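Local coordinates for protein phosphoethanolamine N-methyltransferase 1 (Haemonchus contortus, PDB 4KRG) that probably methylates the amine of phosphoethanolamine with S-adenosylmethionine as methyl donor, a step in nematode phosphocholine biosynthesis, at residues T18-Y23 / M131-D136; A47-S52 / G69-V74; P220-R225 / W229-W234. All coordinates share one frame; numbering follows the deposited sequence.

Interaction 1: T18-Y23 / M131-D136; sequences TFWDKY and MMYLSD. With SAH (S-adenosyl-L-homocysteine), chain D; OPE (phosphoric acid mono-(2-amino-ethyl) ester), chain C.
Trp-20 and Tyr-133 are brought together by two similar first torsions: the indole leaves the helix with chi1 -82°, and the Tyr-133 CG lies anti to its carbonyl carbon (chi1 -57°), which sends the phenol across to meet it. The result is a T-shaped pair. The five-membered ring of Trp-20 and the ring of Tyr-133 have centroids 4.8 Å apart and planes at 82°, and the indole supplies the edge. Trp-20 NE1 stands 3.6 Å above the centre of the phenol ring, with its N-H directed at that centre; the buried nitrogen has no conventional acceptor in the model, consistent with a weak N-H...pi interaction. Behind that ring, on its opposite face, lies CG of selenomethionine Met-132.

In this class I, Rossmann-like methyltransferase, helix 9-21 meets the loop that follows strand 122-126 at the point where donor and acceptor sites join. Glu-160 anchors the loop: its two carboxylate oxygens accept the backbone N-H groups of Met-131 and Met-132.

The S-adenosylhomocysteine ribose lies over one face of the indole, near its rim, while the far corner of the ring, Trp-20 CH2, comes 3.5 Å from the ligand sulfur SD. Tyr-133 OH accepts a hydrogen bond from the phosphoethanolamine N at 3.1 Å, with the amine at the edge of the phenol ring and close to its plane. The same hydroxyl lies 3.5 Å from Trp-20 CZ2. The phosphoethanolamine N sits 3.7 Å from SD, a separation consistent with an amine held ready to receive a methyl group. At the other end of the substrate, Met-132 CE touches phosphate oxygen O2 at 3.3 Å.

Interaction 2: A47-S52 / G69-V74; sequences ADILSS and GRFTTV. With SAH (S-adenosyl-L-homocysteine), chain D.
Leu-50 and Phe-71, whose CA atoms are 7.7 Å apart, join helix 38-50 to helix 70-78, the helix that follows the glycine-rich loop of the Rossmann-like methyltransferase fold.

The dense, buried side is built round the ring of Phe-71. Leu-50 CG meets the ring edge, near its plane, 3.7 Å from Phe-71 CD1. Ile-49 crosses the phenylalanine at about a right angle and places its CB 3.7 Å from Phe-71 CE1, while the end of the isoleucine leads off toward strand 154-161. Phe-126 also meets the ring, from outside the two segments. The side nearer solvent is thinner: it rests on one pair, Leu-50 against Val-74, both of them partly exposed where Ile-49 and Phe-71 are buried. The pair itself is close, however, with Leu-50 CD1 at 3.5 Å from Val-74 CB, a little inside usual van der Waals distance.

Away from Leu-50, Phe-71 reaches the cofactor product. Its CE2 approaches S-adenosylhomocysteine O at 3.4 Å, the oxygen lying near the ring plane, and the same CE2 sits 3.6 Å off one face of the Arg-70 guanidinium. Glu-42 forms a salt bridge with Arg-70 NH1, which probably helps to fix the group's rotation. Extended from CG to NE, the arginine brings two N-H donors to the ligand carboxylate, both by bent bonds: NH2 gives to O at 3.2 Å (136°), and NE gives to OXT at 2.6 Å (134°).

Interaction 3: P220-R225 / W229-W234; sequences PTYIRR and WRQVHW
Ile-223 and Trp-229 bring the two segments closest, with CA atoms 5.4 Å apart; from there helix 220-226 and strand 231-240 diverge, Tyr-222 and Gln-231 lying 6.7 Å apart between CA atoms. The helix forms part of the connection between antiparallel strands 208-218 and 231-240, and after a short turn strand 231-240 pairs with strand 208-218, with backbone bonds of Gln-231 with Val-219 and His-233 with Cys-217.

Ile-223 lies across one face of the Trp-229 indole and uses both of its branches. CG2, anti to the backbone N, makes a CH-pi contact with the six-membered ring, 3.7 Å from its centroid and only 18° off the normal. The other branch runs over the pyrrole part, where Ile-223 CD1 stands 3.6 Å from Trp-229 CD1. Trp-229 NE1 donates a hydrogen bond to Val-350 O.

Tyr-222 takes the aliphatic part of Gln-231: its CG is 3.5 Å from Gln-231 CG. The bend of the glutamine at chi2 (-68°) then carries its CD over the phenol, 4.3 Å above the ring plane and toward the rim, with amide and ring 41° apart.

No hydrogen bond crosses between the two segments; what they share directly is carbon contact, including the CH-pi pair. The buried Gln-231 amide is satisfied by other residues, OE1 accepting from Arg-159 NE and Trp-129 NE1 and NE2 bonding Ser-161 OG, which implies that Tyr-222 packs beside an amide whose rotation is fixed by three partners, two of which, Trp-129 and Ser-161, line the phosphoethanolamine pocket.

How the interactions relate
Interactions 1 and 2 have centres 21 Å apart and do not touch, yet both touch S-adenosylhomocysteine: interaction 1 packs on its ribose and sulfur, interaction 2 hydrogen-bonds its carboxylate. Interaction 3 flanks the acceptor site; the Gln-231 side chain comes within about 4 Å of phosphoethanolamine at the nearest atoms, and its partner Ser-161 also hydrogen-bonds that ligand, which Tyr-133 holds by the amine. The nearest atoms of interactions 1 and 3 are about 6 Å apart. Interactions 2 and 3 meet directly: Asp-48 OD2 lies 2.6 Å from Thr-221 OG1, probably a hydrogen bond, and Ile-49 CD1 packs 3.4 Å from His-233 ND1. Helix 38-50 thus connects the donor-binding helix 70-78 with the 220-234 region.

Interaction 1: T18-Y23 / M131-D136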
loop_
_atom_site.group_PDB
_atom_site.type_symbol
_atom_site.label_atom_id
_atom_site.label_comp_id
_atom_site.label_asym_id
_atom_site.label_seq_id
_atom_site.Cartn_x
_atom_site.Cartn_y
_atom_site.Cartn_z
ATOM N N THR A 18 5.847 28.401 1.627
ATOM C CA THR A 18 6.361 29.085 2.812
ATOM C C THR A 18 6.933 28.094 3.826
ATOM O O THR A 18 7.984 28.335 4.419
ATOM C CB THR A 18 5.262 29.894 3.515
ATOM O OG1 THR A 18 4.513 30.630 2.546
ATOM C CG2 THR A 18 5.868 30.859 4.516
ATOM N N PHE A 19 6.227 26.988 4.035
ATOM C CA PHE A 19 6.719 25.935 4.911
ATOM C C PHE A 19 8.072 25.433 4.421
ATOM O O PHE A 19 9.019 25.319 5.194
ATOM C CB PHE A 19 5.729 24.773 4.983
ATOM C CG PHE A 19 6.233 23.599 5.775
ATOM C CD1 PHE A 19 6.127 23.582 7.158
ATOM C CD2 PHE A 19 6.809 22.508 5.135
ATOM C CE1 PHE A 19 6.593 22.499 7.889
ATOM C CE2 PHE A 19 7.276 21.421 5.859
ATOM C CZ PHE A 19 7.168 21.415 7.236
ATOM N N TRP A 20 8.171 25.147 3.130
ATOM C CA TRP A 20 9.415 24.610 2.603
ATOM C C TRP A 20 10.514 25.660 2.500
ATOM O O TRP A 20 11.695 25.324 2.526
ATOM C CB TRP A 20 9.180 23.863 1.289
ATOM C CG TRP A 20 8.709 22.475 1.553
ATOM C CD1 TRP A 20 7.450 21.984 1.386
ATOM C CD2 TRP A 20 9.494 21.418 2.090
ATOM N NE1 TRP A 20 7.408 20.665 1.767
ATOM C CE2 TRP A 20 8.655 20.286 2.210
ATOM C CE3 TRP A 20 10.830 21.291 2.485
ATOM C CZ2 TRP A 20 9.106 19.065 2.699
ATOM C CZ3 TRP A 20 11.280 20.083 2.969
ATOM C CH2 TRP A 20 10.421 18.985 3.075
ATOM N N ASP A 21 10.123 26.928 2.408
ATOM C CA ASP A 21 11.086 28.022 2.474
ATOM C C ASP A 21 11.922 27.946 3.751
ATOM O O ASP A 21 13.095 28.309 3.750
ATOM C CB ASP A 21 10.382 29.380 2.399
ATOM C CG ASP A 21 10.046 29.793 0.981
ATOM O OD1 ASP A 21 10.598 29.190 0.039
ATOM O OD2 ASP A 21 9.238 30.733 0.811
ATOM N N LYS A 22 11.313 27.465 4.833
ATOM C CA LYS A 22 11.995 27.358 6.118
ATOM C C LYS A 22 13.198 26.414 6.071
ATOM O O LYS A 22 14.069 26.473 6.936
ATOM C CB LYS A 22 11.019 26.917 7.224
ATOM C CG LYS A 22 9.908 27.922 7.526
ATOM C CD LYS A 22 9.077 27.532 8.755
ATOM C CE LYS A 22 8.316 26.228 8.546
ATOM N NZ LYS A 22 7.486 25.864 9.735
ATOM N N TYR A 23 13.252 25.555 5.055
ATOM C CA TYR A 23 14.299 24.539 4.964
ATOM C C TYR A 23 15.323 24.803 3.858
ATOM O O TYR A 23 16.314 24.088 3.748
ATOM C CB TYR A 23 13.675 23.138 4.819
ATOM C CG TYR A 23 12.841 22.748 6.020
ATOM C CD1 TYR A 23 13.431 22.169 7.135
ATOM C CD2 TYR A 23 11.472 22.988 6.055
ATOM C CE1 TYR A 23 12.681 21.830 8.253
ATOM C CE2 TYR A 23 10.712 22.655 7.174
ATOM C CZ TYR A 23 11.324 22.074 8.267
ATOM O OH TYR A 23 10.589 21.729 9.382
HETATM N N MSE A 131 1.987 14.190 -2.584
HETATM C CA MSE A 131 0.534 14.378 -2.498
HETATM C C MSE A 131 0.105 14.991 -1.163
HETATM O O MSE A 131 -0.859 15.750 -1.095
HETATM C CB MSE A 131 -0.215 13.055 -2.708
HETATM C CG MSE A 131 0.041 12.340 -4.028
HETATM SE SE MSE A 131 -0.371 13.434 -5.597
HETATM C CE MSE A 131 1.432 14.155 -5.891
HETATM N N MSE A 132 0.833 14.651 -0.105
HETATM C CA MSE A 132 0.560 15.162 1.235
HETATM C C MSE A 132 0.769 16.677 1.314
HETATM O O MSE A 132 0.339 17.311 2.276
HETATM C CB MSE A 132 1.477 14.465 2.236
HETATM C CG MSE A 132 2.934 14.636 1.869
HETATM SE SE MSE A 132 4.126 13.279 2.620
HETATM C CE MSE A 132 4.298 14.002 4.425
ATOM N N TYR A 133 1.435 17.248 0.309
ATOM C CA TYR A 133 1.647 18.695 0.247
ATOM C C TYR A 133 0.743 19.363 -0.794
ATOM O O TYR A 133 0.966 20.515 -1.172
ATOM C CB TYR A 133 3.123 19.026 -0.021
ATOM C CG TYR A 133 4.077 18.447 1.001
ATOM C CD1 TYR A 133 4.040 18.864 2.324
ATOM C CD2 TYR A 133 5.023 17.493 0.640
ATOM C CE1 TYR A 133 4.910 18.334 3.264
ATOM C CE2 TYR A 133 5.901 16.960 1.576
ATOM C CZ TYR A 133 5.836 17.387 2.885
ATOM O OH TYR A 133 6.689 16.861 3.824
ATOM N N LEU A 134 -0.277 18.637 -1.244
ATOM C CA LEU A 134 -1.279 19.168 -2.168
ATOM C C LEU A 134 -2.672 19.075 -1.546
ATOM O O LEU A 134 -2.905 18.233 -0.691
ATOM C CB LEU A 134 -1.267 18.390 -3.483
ATOM C CG LEU A 134 0.028 18.396 -4.294
ATOM C CD1 LEU A 134 -0.122 17.579 -5.567
ATOM C CD2 LEU A 134 0.436 19.806 -4.629
ATOM N N SER A 135 -3.601 19.931 -1.972
ATOM C CA SER A 135 -4.984 19.819 -1.510
ATOM C C SER A 135 -5.629 18.638 -2.212
ATOM O O SER A 135 -5.082 18.124 -3.185
ATOM C CB SER A 135 -5.771 21.086 -1.823
ATOM O OG SER A 135 -5.893 21.254 -3.222
ATOM N N ASP A 136 -6.784 18.208 -1.716
ATOM C CA ASP A 136 -7.510 17.102 -2.329
ATOM C C ASP A 136 -7.790 17.342 -3.809
ATOM O O ASP A 136 -7.649 16.432 -4.625
ATOM C CB ASP A 136 -8.827 16.842 -1.589
ATOM C CG ASP A 136 -8.639 16.037 -0.323
ATOM O OD1 ASP A 136 -7.493 15.917 0.152
ATOM O OD2 ASP A 136 -9.650 15.529 0.202
HETATM N N SAH D . 11.045 13.685 -2.921
HETATM C CA SAH D . 12.307 14.069 -2.269
HETATM C CB SAH D . 12.019 15.265 -1.298
HETATM C CG SAH D . 10.921 14.982 -0.275
HETATM S SD SAH D . 10.393 16.411 0.714
HETATM C C SAH D . 12.907 12.925 -1.555
HETATM O O SAH D . 12.187 12.090 -1.029
HETATM O OXT SAH D . 14.074 12.990 -1.234
HETATM C "C5'" SAH D . 9.290 17.359 -0.366
HETATM C "C4'" SAH D . 9.815 17.949 -1.559
HETATM O "O4'" SAH D . 8.724 18.243 -2.472
HETATM C "C3'" SAH D . 10.484 19.233 -1.279
HETATM O "O3'" SAH D . 11.618 19.358 -2.107
HETATM C "C2'" SAH D . 9.499 20.240 -1.648
HETATM O "O2'" SAH D . 10.120 21.438 -2.022
HETATM C "C1'" SAH D . 8.798 19.600 -2.786
HETATM N N9 SAH D . 7.422 20.155 -3.042
HETATM C C8 SAH D . 6.377 20.165 -2.206
HETATM N N7 SAH D . 5.324 20.616 -2.891
HETATM C C5 SAH D . 5.687 20.885 -4.147
HETATM C C6 SAH D . 5.006 21.375 -5.274
HETATM N N6 SAH D . 3.670 21.695 -5.223
HETATM N N1 SAH D . 5.701 21.523 -6.417
HETATM C C2 SAH D . 6.991 21.223 -6.499
HETATM N N3 SAH D . 7.668 20.754 -5.436
HETATM C C4 SAH D . 7.044 20.575 -4.258
HETATM C CA OPE C . 8.528 13.515 5.754
HETATM C CB OPE C . 9.457 14.181 4.792
HETATM O O1 OPE C . 7.578 13.555 8.467
HETATM O O2 OPE C . 5.765 12.655 7.085
HETATM O O3 OPE C . 5.705 15.058 7.746
HETATM O O4 OPE C . 7.404 14.240 6.094
HETATM N N OPE C . 8.884 14.706 3.581
HETATM P P OPE C . 6.586 13.885 7.376
#

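Interaction 2: A47-S52 / G69-V74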
loop_
_atom_site.group_PDB
_atom_site.type_symbol
_atom_site.label_atom_id
_atom_site.label_comp_id
_atom_site.label_asym_id
_atom_site.label_seq_id
_atom_site.Cartn_x
_atom_site.Cartn_y
_atom_site.Cartn_z
ATOM N N ALA A 47 16.892 2.906 -1.363
ATOM C CA ALA A 47 16.993 1.571 -1.950
ATOM C C ALA A 47 15.666 0.812 -1.896
ATOM O O ALA A 47 15.307 0.134 -2.854
ATOM C CB ALA A 47 18.100 0.772 -1.277
ATOM N N ASP A 48 14.939 0.931 -0.785
ATOM C CA ASP A 48 13.599 0.351 -0.677
ATOM C C ASP A 48 12.688 0.836 -1.796
ATOM O O ASP A 48 11.951 0.064 -2.393
ATOM C CB ASP A 48 12.948 0.731 0.655
ATOM C CG ASP A 48 13.544 -0.003 1.842
ATOM O OD1 ASP A 48 14.230 -1.027 1.656
ATOM O OD2 ASP A 48 13.304 0.460 2.973
ATOM N N ILE A 49 12.733 2.133 -2.059
ATOM C CA ILE A 49 11.884 2.731 -3.076
ATOM C C ILE A 49 12.379 2.385 -4.484
ATOM O O ILE A 49 11.616 1.906 -5.325
ATOM C CB ILE A 49 11.825 4.268 -2.915
ATOM C CG1 ILE A 49 11.169 4.648 -1.581
ATOM C CG2 ILE A 49 11.104 4.901 -4.097
ATOM C CD1 ILE A 49 9.741 4.159 -1.405
ATOM N N LEU A 50 13.661 2.623 -4.733
ATOM C CA LEU A 50 14.212 2.424 -6.068
ATOM C C LEU A 50 14.176 0.962 -6.514
ATOM O O LEU A 50 13.981 0.671 -7.692
ATOM C CB LEU A 50 15.620 3.020 -6.175
ATOM C CG LEU A 50 15.631 4.548 -6.167
ATOM C CD1 LEU A 50 17.043 5.070 -6.243
ATOM C CD2 LEU A 50 14.815 5.097 -7.319
ATOM N N SER A 51 14.334 0.036 -5.574
ATOM C CA SER A 51 14.303 -1.376 -5.927
ATOM C C SER A 51 12.887 -1.855 -6.237
ATOM O O SER A 51 12.697 -2.973 -6.709
ATOM C CB SER A 51 14.913 -2.228 -4.823
ATOM O OG SER A 51 13.955 -2.471 -3.816
ATOM N N SER A 52 11.892 -1.005 -5.993
ATOM C CA SER A 52 10.505 -1.378 -6.267
ATOM C C SER A 52 10.061 -0.942 -7.660
ATOM O O SER A 52 8.995 -1.328 -8.127
ATOM C CB SER A 52 9.564 -0.786 -5.216
ATOM O OG SER A 52 9.328 0.589 -5.457
ATOM N N GLY A 69 17.527 15.969 -4.918
ATOM C CA GLY A 69 17.649 14.992 -5.981
ATOM C C GLY A 69 18.226 13.643 -5.628
ATOM O O GLY A 69 18.819 12.990 -6.490
ATOM N N ARG A 70 18.055 13.197 -4.388
ATOM C CA ARG A 70 18.652 11.918 -3.997
ATOM C C ARG A 70 18.142 10.726 -4.822
ATOM O O ARG A 70 18.858 9.756 -5.014
ATOM C CB ARG A 70 18.533 11.672 -2.491
ATOM C CG ARG A 70 17.132 11.689 -1.966
ATOM C CD ARG A 70 17.086 11.682 -0.444
ATOM N NE ARG A 70 15.725 11.398 -0.019
ATOM C CZ ARG A 70 15.268 10.205 0.347
ATOM N NH1 ARG A 70 16.061 9.145 0.387
ATOM N NH2 ARG A 70 14.003 10.082 0.684
ATOM N N PHE A 71 16.917 10.806 -5.324
ATOM C CA PHE A 71 16.424 9.789 -6.247
ATOM C C PHE A 71 16.870 10.074 -7.680
ATOM O O PHE A 71 17.247 9.155 -8.411
ATOM C CB PHE A 71 14.900 9.689 -6.184
ATOM C CG PHE A 71 14.386 9.116 -4.901
ATOM C CD1 PHE A 71 14.528 7.765 -4.629
ATOM C CD2 PHE A 71 13.755 9.922 -3.970
ATOM C CE1 PHE A 71 14.049 7.223 -3.439
ATOM C CE2 PHE A 71 13.273 9.384 -2.780
ATOM C CZ PHE A 71 13.425 8.033 -2.520
ATOM N N THR A 72 16.811 11.344 -8.075
ATOM C CA THR A 72 17.222 11.767 -9.414
ATOM C C THR A 72 18.601 11.228 -9.743
ATOM O O THR A 72 18.834 10.712 -10.834
ATOM C CB THR A 72 17.219 13.304 -9.542
ATOM O OG1 THR A 72 15.868 13.772 -9.559
ATOM C CG2 THR A 72 17.906 13.746 -10.822
ATOM N N THR A 73 19.502 11.325 -8.772
ATOM C CA THR A 73 20.873 10.859 -8.920
ATOM C C THR A 73 20.949 9.411 -9.406
ATOM O O THR A 73 21.706 9.102 -10.321
ATOM C CB THR A 73 21.645 11.012 -7.597
ATOM O OG1 THR A 73 21.745 12.404 -7.269
ATOM C CG2 THR A 73 23.036 10.434 -7.722
ATOM N N VAL A 74 20.157 8.534 -8.803
ATOM C CA VAL A 74 20.197 7.123 -9.148
ATOM C C VAL A 74 19.294 6.800 -10.341
ATOM O O VAL A 74 19.616 5.927 -11.147
ATOM C CB VAL A 74 19.848 6.230 -7.933
ATOM C CG1 VAL A 74 19.970 4.758 -8.294
ATOM C CG2 VAL A 74 20.765 6.547 -6.756
HETATM N N SAH D . 11.045 13.685 -2.921
HETATM C CA SAH D . 12.307 14.069 -2.269
HETATM C CB SAH D . 12.019 15.265 -1.298
HETATM C CG SAH D . 10.921 14.982 -0.275
HETATM S SD SAH D . 10.393 16.411 0.714
HETATM C C SAH D . 12.907 12.925 -1.555
HETATM O O SAH D . 12.187 12.090 -1.029
HETATM O OXT SAH D . 14.074 12.990 -1.234
HETATM C "C5'" SAH D . 9.290 17.359 -0.366
HETATM C "C4'" SAH D . 9.815 17.949 -1.559
HETATM O "O4'" SAH D . 8.724 18.243 -2.472
HETATM C "C3'" SAH D . 10.484 19.233 -1.279
HETATM O "O3'" SAH D . 11.618 19.358 -2.107
HETATM C "C2'" SAH D . 9.499 20.240 -1.648
HETATM O "O2'" SAH D . 10.120 21.438 -2.022
HETATM C "C1'" SAH D . 8.798 19.600 -2.786
HETATM N N9 SAH D . 7.422 20.155 -3.042
HETATM C C8 SAH D . 6.377 20.165 -2.206
HETATM N N7 SAH D . 5.324 20.616 -2.891
HETATM C C5 SAH D . 5.687 20.885 -4.147
HETATM C C6 SAH D . 5.006 21.375 -5.274
HETATM N N6 SAH D . 3.670 21.695 -5.223
HETATM N N1 SAH D . 5.701 21.523 -6.417
HETATM C C2 SAH D . 6.991 21.223 -6.499
HETATM N N3 SAH D . 7.668 20.754 -5.436
HETATM C C4 SAH D . 7.044 20.575 -4.258
#

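Interaction 3: P220-R225 / W229-W234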
loop_
_atom_site.group_PDB
_atom_site.type_symbol
_atom_site.label_atom_id
_atom_site.label_comp_id
_atom_site.label_asym_id
_atom_site.label_seq_id
_atom_site.Cartn_x
_atom_site.Cartn_y
_atom_site.Cartn_z
ATOM N N PRO A 220 10.017 -0.565 4.128
ATOM C CA PRO A 220 10.700 -1.416 5.116
ATOM C C PRO A 220 11.543 -0.667 6.145
ATOM O O PRO A 220 11.450 -0.968 7.335
ATOM C CB PRO A 220 11.584 -2.316 4.244
ATOM C CG PRO A 220 10.817 -2.436 2.981
ATOM C CD PRO A 220 10.188 -1.088 2.759
ATOM N N THR A 221 12.339 0.296 5.696
ATOM C CA THR A 221 13.171 1.104 6.588
ATOM C C THR A 221 12.388 1.816 7.696
ATOM O O THR A 221 12.868 1.952 8.824
ATOM C CB THR A 221 13.956 2.143 5.781
ATOM O OG1 THR A 221 14.789 1.463 4.837
ATOM C CG2 THR A 221 14.817 3.008 6.683
ATOM N N TYR A 222 11.185 2.278 7.375
ATOM C CA TYR A 222 10.371 2.976 8.364
ATOM C C TYR A 222 9.706 2.046 9.367
ATOM O O TYR A 222 9.377 2.457 10.476
ATOM C CB TYR A 222 9.383 3.930 7.698
ATOM C CG TYR A 222 10.032 5.262 7.442
ATOM C CD1 TYR A 222 9.954 6.276 8.380
ATOM C CD2 TYR A 222 10.776 5.489 6.294
ATOM C CE1 TYR A 222 10.569 7.489 8.177
ATOM C CE2 TYR A 222 11.401 6.707 6.075
ATOM C CZ TYR A 222 11.290 7.704 7.021
ATOM O OH TYR A 222 11.898 8.916 6.822
ATOM N N ILE A 223 9.528 0.787 8.995
ATOM C CA ILE A 223 9.084 -0.183 9.981
ATOM C C ILE A 223 10.253 -0.539 10.895
ATOM O O ILE A 223 10.131 -0.460 12.119
ATOM C CB ILE A 223 8.511 -1.446 9.334
ATOM C CG1 ILE A 223 7.214 -1.108 8.594
ATOM C CG2 ILE A 223 8.262 -2.517 10.395
ATOM C CD1 ILE A 223 6.642 -2.264 7.815
ATOM N N ARG A 224 11.392 -0.907 10.310
ATOM C CA ARG A 224 12.511 -1.409 11.108
ATOM C C ARG A 224 13.069 -0.377 12.063
ATOM O O ARG A 224 13.386 -0.691 13.210
ATOM C CB ARG A 224 13.648 -1.913 10.222
ATOM C CG ARG A 224 13.320 -3.140 9.409
ATOM C CD ARG A 224 14.599 -3.764 8.884
ATOM N NE ARG A 224 15.489 -2.776 8.290
ATOM C CZ ARG A 224 15.355 -2.321 7.049
ATOM N NH1 ARG A 224 14.361 -2.766 6.294
ATOM N NH2 ARG A 224 16.207 -1.428 6.565
ATOM N N ARG A 225 13.199 0.857 11.594
ATOM C CA ARG A 225 13.894 1.879 12.367
ATOM C C ARG A 225 12.993 2.915 13.018
ATOM O O ARG A 225 13.412 3.597 13.947
ATOM C CB ARG A 225 14.954 2.555 11.501
ATOM C CG ARG A 225 15.972 1.571 10.983
ATOM C CD ARG A 225 17.066 2.229 10.187
ATOM N NE ARG A 225 18.079 1.251 9.795
ATOM C CZ ARG A 225 19.378 1.361 10.057
ATOM N NH1 ARG A 225 19.839 2.428 10.694
ATOM N NH2 ARG A 225 20.220 0.413 9.665
ATOM N N TRP A 229 4.454 1.740 10.159
ATOM C CA TRP A 229 3.936 0.956 9.039
ATOM C C TRP A 229 3.215 1.828 8.020
ATOM O O TRP A 229 2.799 1.346 6.967
ATOM C CB TRP A 229 2.937 -0.094 9.554
ATOM C CG TRP A 229 3.548 -1.379 10.050
ATOM C CD1 TRP A 229 3.446 -2.603 9.463
ATOM C CD2 TRP A 229 4.346 -1.559 11.230
ATOM N NE1 TRP A 229 4.129 -3.539 10.202
ATOM C CE2 TRP A 229 4.695 -2.929 11.289
ATOM C CE3 TRP A 229 4.799 -0.712 12.246
ATOM C CZ2 TRP A 229 5.475 -3.461 12.323
ATOM C CZ3 TRP A 229 5.577 -1.240 13.266
ATOM C CH2 TRP A 229 5.907 -2.603 13.293
ATOM N N ARG A 230 3.054 3.108 8.340
ATOM C CA ARG A 230 2.190 3.997 7.559
ATOM C C ARG A 230 2.927 4.876 6.546
ATOM O O ARG A 230 2.360 5.832 6.018
ATOM C CB ARG A 230 1.326 4.862 8.483
ATOM C CG ARG A 230 0.243 4.084 9.224
ATOM C CD ARG A 230 -0.332 4.896 10.373
ATOM N NE ARG A 230 -1.668 4.440 10.755
ATOM C CZ ARG A 230 -2.410 5.006 11.699
ATOM N NH1 ARG A 230 -1.948 6.048 12.380
ATOM N NH2 ARG A 230 -3.620 4.526 11.963
ATOM N N GLN A 231 4.192 4.556 6.292
ATOM C CA GLN A 231 4.899 5.103 5.144
ATOM C C GLN A 231 4.566 4.187 3.987
ATOM O O GLN A 231 5.166 3.123 3.829
ATOM C CB GLN A 231 6.398 5.109 5.395
ATOM C CG GLN A 231 6.805 6.105 6.457
ATOM C CD GLN A 231 6.592 7.523 5.998
ATOM O OE1 GLN A 231 7.253 7.983 5.069
ATOM N NE2 GLN A 231 5.651 8.222 6.629
ATOM N N VAL A 232 3.586 4.591 3.189
ATOM C CA VAL A 232 2.987 3.684 2.229
ATOM C C VAL A 232 3.290 4.128 0.810
ATOM O O VAL A 232 3.221 5.316 0.482
ATOM C CB VAL A 232 1.457 3.550 2.449
ATOM C CG1 VAL A 232 0.880 2.439 1.574
ATOM C CG2 VAL A 232 1.143 3.264 3.926
ATOM N N HIS A 233 3.655 3.167 -0.032
ATOM C CA HIS A 233 3.899 3.463 -1.437
ATOM C C HIS A 233 3.223 2.476 -2.380
ATOM O O HIS A 233 2.829 1.375 -1.979
ATOM C CB HIS A 233 5.394 3.655 -1.745
ATOM C CG HIS A 233 6.225 2.409 -1.650
ATOM N ND1 HIS A 233 7.233 2.131 -2.552
ATOM C CD2 HIS A 233 6.244 1.406 -0.747
ATOM C CE1 HIS A 233 7.823 0.999 -2.215
ATOM N NE2 HIS A 233 7.236 0.534 -1.121
ATOM N N TRP A 234 3.063 2.908 -3.628
ATOM C CA TRP A 234 2.286 2.186 -4.623
ATOM C C TRP A 234 2.950 2.321 -5.975
ATOM O O TRP A 234 3.424 3.397 -6.329
ATOM C CB TRP A 234 0.879 2.785 -4.741
ATOM C CG TRP A 234 0.163 2.963 -3.444
ATOM C CD1 TRP A 234 -0.636 2.051 -2.818
ATOM C CD2 TRP A 234 0.173 4.131 -2.618
ATOM N NE1 TRP A 234 -1.116 2.576 -1.650
ATOM C CE2 TRP A 234 -0.639 3.847 -1.500
ATOM C CE3 TRP A 234 0.793 5.379 -2.703
ATOM C CZ2 TRP A 234 -0.843 4.777 -0.479
ATOM C CZ3 TRP A 234 0.591 6.297 -1.684
ATOM C CH2 TRP A 234 -0.223 5.992 -0.591
#